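Local coordinates for protein benzoylformate Decarboxylase (Polynucleobacter necessarius, PDB 4K9Q) that probably catalyses the thiamine diphosphate- and magnesium-dependent decarboxylation of benzoylformate to benzaldehyde and carbon dioxide, at residues Phe454-Tyr459 with Val522-Glu527. Numbering follows the deposited sequence.
Sequences FQNEEY and VPITKE. With MG (magnesium ion), chain C; TPP (thiamine diphosphate), chain D.
Two nearly straight backbone hydrogen bonds join Gln455 to segment 522-527: Gln455 N to Val522 O (2.8 Å) and Ile524 N to Gln455 O (3.0 Å). They tie together the ends of two neighbouring parallel strands in the C-terminal thiamine diphosphate-binding domain, where strand 449-455 gives way to the magnesium-binding loop. There Asn456 supplies the N of the family's GDG...N motif: its OD1 and Glu458 O bind the magnesium, at 2.2 Å and 2.3 Å, with Asp429 of the GDG, a water and two diphosphate oxygens completing the shell. CG of Asn456 sits between the backbone N and the carbonyl carbon (chi1 56°), and the amide turns OD1 to the metal while ND2 donates to TPP O3B. A water accepts from the same ND2 and donates to Thr525 O, linking Asn456 to segment 522-527. Farther out, the Lys526 side chain passes the Asn456 carbonyl, CG and CE each 3.3 Å from Asn456 O. Bends at chi3 and chi4 bring NZ to 3.1 Å from Glu458 OE1, a salt bridge whose hydrogen bond is weak; OE1 also pairs with Lys463. Ile524 packs where strand meets loop, CG1 against Asn456 CB and CD1 4.0 Å from Phe454 CB.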
ATOM      1  N   PHE A 454      -4.749  39.071  -9.492  1.00 11.51           N
ATOM      2  CA  PHE A 454      -5.997  39.697  -9.082  1.00 11.28           C
ATOM      3  C   PHE A 454      -6.063  39.776  -7.564  1.00 12.51           C
ATOM      4  O   PHE A 454      -6.361  38.790  -6.888  1.00 12.30           O
ATOM      5  CB  PHE A 454      -7.185  38.911  -9.658  1.00 10.46           C
ATOM      6  CG  PHE A 454      -7.303  39.024 -11.157  1.00 12.49           C
ATOM      7  CD1 PHE A 454      -6.376  38.417 -11.991  1.00 14.06           C
ATOM      8  CD2 PHE A 454      -8.342  39.738 -11.726  1.00 12.67           C
ATOM      9  CE1 PHE A 454      -6.478  38.534 -13.375  1.00 11.68           C
ATOM     10  CE2 PHE A 454      -8.463  39.850 -13.107  1.00 13.11           C
ATOM     11  CZ  PHE A 454      -7.526  39.249 -13.933  1.00 12.36           C
ATOM     12  N   GLN A 455      -5.769  40.950  -7.020  1.00 12.30           N
ATOM     13  CA  GLN A 455      -5.630  41.072  -5.574  1.00 12.43           C
ATOM     14  C   GLN A 455      -6.906  41.548  -4.870  1.00 12.84           C
ATOM     15  O   GLN A 455      -7.182  42.742  -4.810  1.00 12.65           O
ATOM     16  CB  GLN A 455      -4.435  41.962  -5.212  1.00 14.83           C
ATOM     17  CG  GLN A 455      -4.188  42.016  -3.718  1.00 16.52           C
ATOM     18  CD  GLN A 455      -2.953  42.797  -3.352  1.00 22.38           C
ATOM     19  OE1 GLN A 455      -2.823  43.976  -3.685  1.00 32.14           O
ATOM     20  NE2 GLN A 455      -2.047  42.153  -2.643  1.00 24.86           N
ATOM     21  N   ASN A 456      -7.680  40.600  -4.332  1.00 11.33           N
ATOM     22  CA  ASN A 456      -8.849  40.936  -3.512  1.00 11.81           C
ATOM     23  C   ASN A 456      -8.613  40.733  -2.012  1.00 13.64           C
ATOM     24  O   ASN A 456      -9.532  40.882  -1.202  1.00 14.83           O
ATOM     25  CB  ASN A 456     -10.122  40.200  -3.989  1.00 12.23           C
ATOM     26  CG  ASN A 456      -9.947  38.690  -4.033  1.00 14.59           C
ATOM     27  OD1 ASN A 456      -8.959  38.170  -3.538  1.00 11.82           O
ATOM     28  ND2 ASN A 456     -10.907  37.985  -4.627  1.00 12.03           N
ATOM     29  N   GLU A 457      -7.366  40.428  -1.653  1.00  9.81           N
ATOM     30  CA  GLU A 457      -6.956  40.223  -0.263  1.00 11.25           C
ATOM     31  C   GLU A 457      -7.783  39.175   0.469  1.00 13.25           C
ATOM     32  O   GLU A 457      -8.031  39.300   1.668  1.00 14.12           O
ATOM     33  CB  GLU A 457      -6.952  41.555   0.503  1.00 14.38           C
ATOM     34  CG  GLU A 457      -6.088  42.582  -0.195  1.00 14.65           C
ATOM     35  CD  GLU A 457      -5.777  43.790   0.666  1.00 29.32           C
ATOM     36  OE1 GLU A 457      -6.727  44.427   1.157  1.00 33.77           O
ATOM     37  OE2 GLU A 457      -4.579  44.094   0.846  1.00 35.77           O
ATOM     38  N   GLU A 458      -8.189  38.135  -0.251  1.00 12.71           N
ATOM     39  CA  GLU A 458      -9.001  37.075   0.341  1.00  9.34           C
ATOM     40  C   GLU A 458      -8.937  35.800  -0.485  1.00 11.80           C
ATOM     41  O   GLU A 458      -8.556  35.825  -1.644  1.00 10.85           O
ATOM     42  CB  GLU A 458     -10.464  37.536   0.443  1.00 13.96           C
ATOM     43  CG  GLU A 458     -11.141  37.725  -0.924  1.00 15.49           C
ATOM     44  CD  GLU A 458     -12.447  38.523  -0.873  1.00 19.61           C
ATOM     45  OE1 GLU A 458     -12.956  38.796   0.237  1.00 18.22           O
ATOM     46  OE2 GLU A 458     -12.948  38.885  -1.965  1.00 20.98           O
ATOM     47  N   TYR A 459      -9.304  34.679   0.121  1.00 11.16           N
ATOM     48  CA  TYR A 459      -9.576  33.475  -0.637  1.00 11.90           C
ATOM     49  C   TYR A 459     -11.035  33.585  -1.101  1.00 12.43           C
ATOM     50  O   TYR A 459     -11.945  33.027  -0.488  1.00 11.16           O
ATOM     51  CB  TYR A 459      -9.394  32.244   0.255  1.00 13.15           C
ATOM     52  CG  TYR A 459      -7.960  31.858   0.633  1.00 11.85           C
ATOM     53  CD1 TYR A 459      -6.929  31.795  -0.316  1.00 12.45           C
ATOM     54  CD2 TYR A 459      -7.657  31.493   1.944  1.00 11.74           C
ATOM     55  CE1 TYR A 459      -5.638  31.400   0.049  1.00 13.49           C
ATOM     56  CE2 TYR A 459      -6.381  31.099   2.309  1.00 12.30           C
ATOM     57  CZ  TYR A 459      -5.373  31.051   1.360  1.00 11.02           C
ATOM     58  OH  TYR A 459      -4.106  30.654   1.747  1.00 11.59           O
ATOM     59  N   VAL A 522      -2.945  43.741  -9.624  1.00 11.72           N
ATOM     60  CA  VAL A 522      -4.144  44.529  -9.849  1.00 12.25           C
ATOM     61  C   VAL A 522      -5.078  44.408  -8.642  1.00 12.45           C
ATOM     62  O   VAL A 522      -5.672  43.354  -8.414  1.00 12.59           O
ATOM     63  CB  VAL A 522      -4.894  44.048 -11.106  1.00 13.41           C
ATOM     64  CG1 VAL A 522      -6.024  45.029 -11.455  1.00 15.01           C
ATOM     65  CG2 VAL A 522      -3.926  43.879 -12.273  1.00 15.21           C
ATOM     66  N   PRO A 523      -5.192  45.478  -7.842  1.00 13.92           N
ATOM     67  CA  PRO A 523      -6.174  45.444  -6.754  1.00 13.30           C
ATOM     68  C   PRO A 523      -7.585  45.444  -7.334  1.00 13.16           C
ATOM     69  O   PRO A 523      -7.888  46.259  -8.214  1.00 15.57           O
ATOM     70  CB  PRO A 523      -5.922  46.754  -5.997  1.00 16.48           C
ATOM     71  CG  PRO A 523      -4.640  47.292  -6.520  1.00 22.22           C
ATOM     72  CD  PRO A 523      -4.460  46.752  -7.901  1.00 18.00           C
ATOM     73  N   ILE A 524      -8.436  44.535  -6.868  1.00 10.55           N
ATOM     74  CA  ILE A 524      -9.807  44.486  -7.343  1.00 11.71           C
ATOM     75  C   ILE A 524     -10.770  44.535  -6.171  1.00 12.88           C
ATOM     76  O   ILE A 524     -10.371  44.378  -5.011  1.00 14.38           O
ATOM     77  CB  ILE A 524     -10.086  43.225  -8.198  1.00 11.61           C
ATOM     78  CG1 ILE A 524      -9.775  41.950  -7.403  1.00 14.05           C
ATOM     79  CG2 ILE A 524      -9.270  43.285  -9.499  1.00 14.08           C
ATOM     80  CD1 ILE A 524     -10.336  40.676  -8.032  1.00 12.54           C
ATOM     81  N   THR A 525     -12.039  44.762  -6.481  1.00 12.66           N
ATOM     82  CA  THR A 525     -13.087  44.719  -5.485  1.00 13.84           C
ATOM     83  C   THR A 525     -13.050  43.392  -4.734  1.00 17.91           C
ATOM     84  O   THR A 525     -12.678  42.351  -5.303  1.00 15.94           O
ATOM     85  CB  THR A 525     -14.460  44.917  -6.139  1.00 19.09           C
ATOM     86  OG1 THR A 525     -15.486  44.849  -5.143  1.00 17.02           O
ATOM     87  CG2 THR A 525     -14.695  43.856  -7.213  1.00 14.57           C
ATOM     88  N   LYS A 526     -13.411  43.454  -3.453  1.00 17.17           N
ATOM     89  CA  LYS A 526     -13.512  42.275  -2.604  1.00 21.91           C
ATOM     90  C   LYS A 526     -14.896  41.658  -2.725  1.00 24.27           C
ATOM     91  O   LYS A 526     -15.129  40.547  -2.242  1.00 26.55           O
ATOM     92  CB  LYS A 526     -13.211  42.625  -1.141  1.00 19.34           C
ATOM     93  CG  LYS A 526     -11.824  43.220  -0.913  1.00 28.44           C
ATOM     94  CD  LYS A 526     -11.612  43.626   0.543  1.00 30.01           C
ATOM     95  CE  LYS A 526     -10.866  42.563   1.348  1.00 36.61           C
ATOM     96  NZ  LYS A 526     -11.633  41.300   1.560  1.00 34.58           N
ATOM     97  N   GLU A 527     -15.815  42.371  -3.374  1.00 19.99           N
ATOM     98  CA  GLU A 527     -17.147  41.836  -3.590  1.00 22.87           C
ATOM     99  C   GLU A 527     -17.025  40.638  -4.511  1.00 24.98           C
ATOM    100  O   GLU A 527     -16.153  40.597  -5.381  1.00 27.72           O
ATOM    101  CB  GLU A 527     -18.099  42.883  -4.177  1.00 27.28           C
ATOM    102  CG  GLU A 527     -18.304  44.113  -3.289  1.00 25.15           C
ATOM    103  CD  GLU A 527     -18.716  43.768  -1.862  0.63 31.20           C
ATOM    104  OE1 GLU A 527     -19.532  42.841  -1.679  1.00 40.77           O
ATOM    105  OE2 GLU A 527     -18.221  44.423  -0.920  0.25 27.10           O
TER
HETATM  106 MG    MG C 601      -7.981  36.235  -3.821  1.00 10.32          MG
HETATM  107  N1' TPP D 602      -4.808  24.183  -0.906  1.00 11.16           N
HETATM  108  C2' TPP D 602      -4.518  23.608  -2.133  1.00 13.06           C
HETATM  109  CM2 TPP D 602      -3.158  23.037  -2.401  1.00 13.69           C
HETATM  110  N3' TPP D 602      -5.478  23.535  -3.125  1.00 11.81           N
HETATM  111  C4' TPP D 602      -6.733  24.043  -2.901  1.00 14.76           C
HETATM  112  N4' TPP D 602      -7.657  23.956  -3.855  1.00 14.21           N
HETATM  113  C5' TPP D 602      -7.024  24.656  -1.681  1.00 13.17           C
HETATM  114  C6' TPP D 602      -6.067  24.713  -0.670  1.00 13.00           C
HETATM  115  C7' TPP D 602      -8.403  25.212  -1.433  1.00 13.93           C
HETATM  116  N3  TPP D 602      -8.764  26.425  -2.153  1.00 15.00           N
HETATM  117  C2  TPP D 602      -9.564  26.462  -3.285  1.00 20.14           C
HETATM  118  S1  TPP D 602      -9.832  27.943  -3.855  0.75 14.64           S
HETATM  119  C5  TPP D 602      -8.946  28.601  -2.674  1.00 11.77           C
HETATM  120  C4  TPP D 602      -8.408  27.682  -1.777  1.00 19.58           C
HETATM  121  CM4 TPP D 602      -7.544  28.013  -0.586  1.00 12.14           C
HETATM  122  C6  TPP D 602      -8.848  30.100  -2.670  1.00 17.16           C
HETATM  123  C7  TPP D 602      -8.182  30.711  -3.893  1.00 13.81           C
HETATM  124  O7  TPP D 602      -7.972  32.062  -3.554  1.00 16.37           O
HETATM  125  PA  TPP D 602      -7.360  33.111  -4.608  1.00 14.79           P
HETATM  126  O1A TPP D 602      -6.236  32.449  -5.354  1.00 14.04           O
HETATM  127  O2A TPP D 602      -6.895  34.344  -3.902  1.00 14.48           O
HETATM  128  O3A TPP D 602      -8.538  33.319  -5.682  1.00 13.58           O
HETATM  129  PB  TPP D 602      -9.929  34.105  -5.501  1.00 14.54           P
HETATM  130  O1B TPP D 602     -10.954  33.072  -5.161  1.00 17.35           O
HETATM  131  O2B TPP D 602     -10.221  34.743  -6.841  1.00 18.59           O
HETATM  132  O3B TPP D 602      -9.842  35.111  -4.398  1.00 12.17           O
HETATM  133  O   HOH W   1      -7.857  36.643  -6.130  1.00 13.80           O
HETATM  134  O   HOH W   2      -8.375  44.914  -3.101  1.00 31.93           O
HETATM  135  O   HOH W   3     -13.257  39.721  -5.578  1.00 18.31           O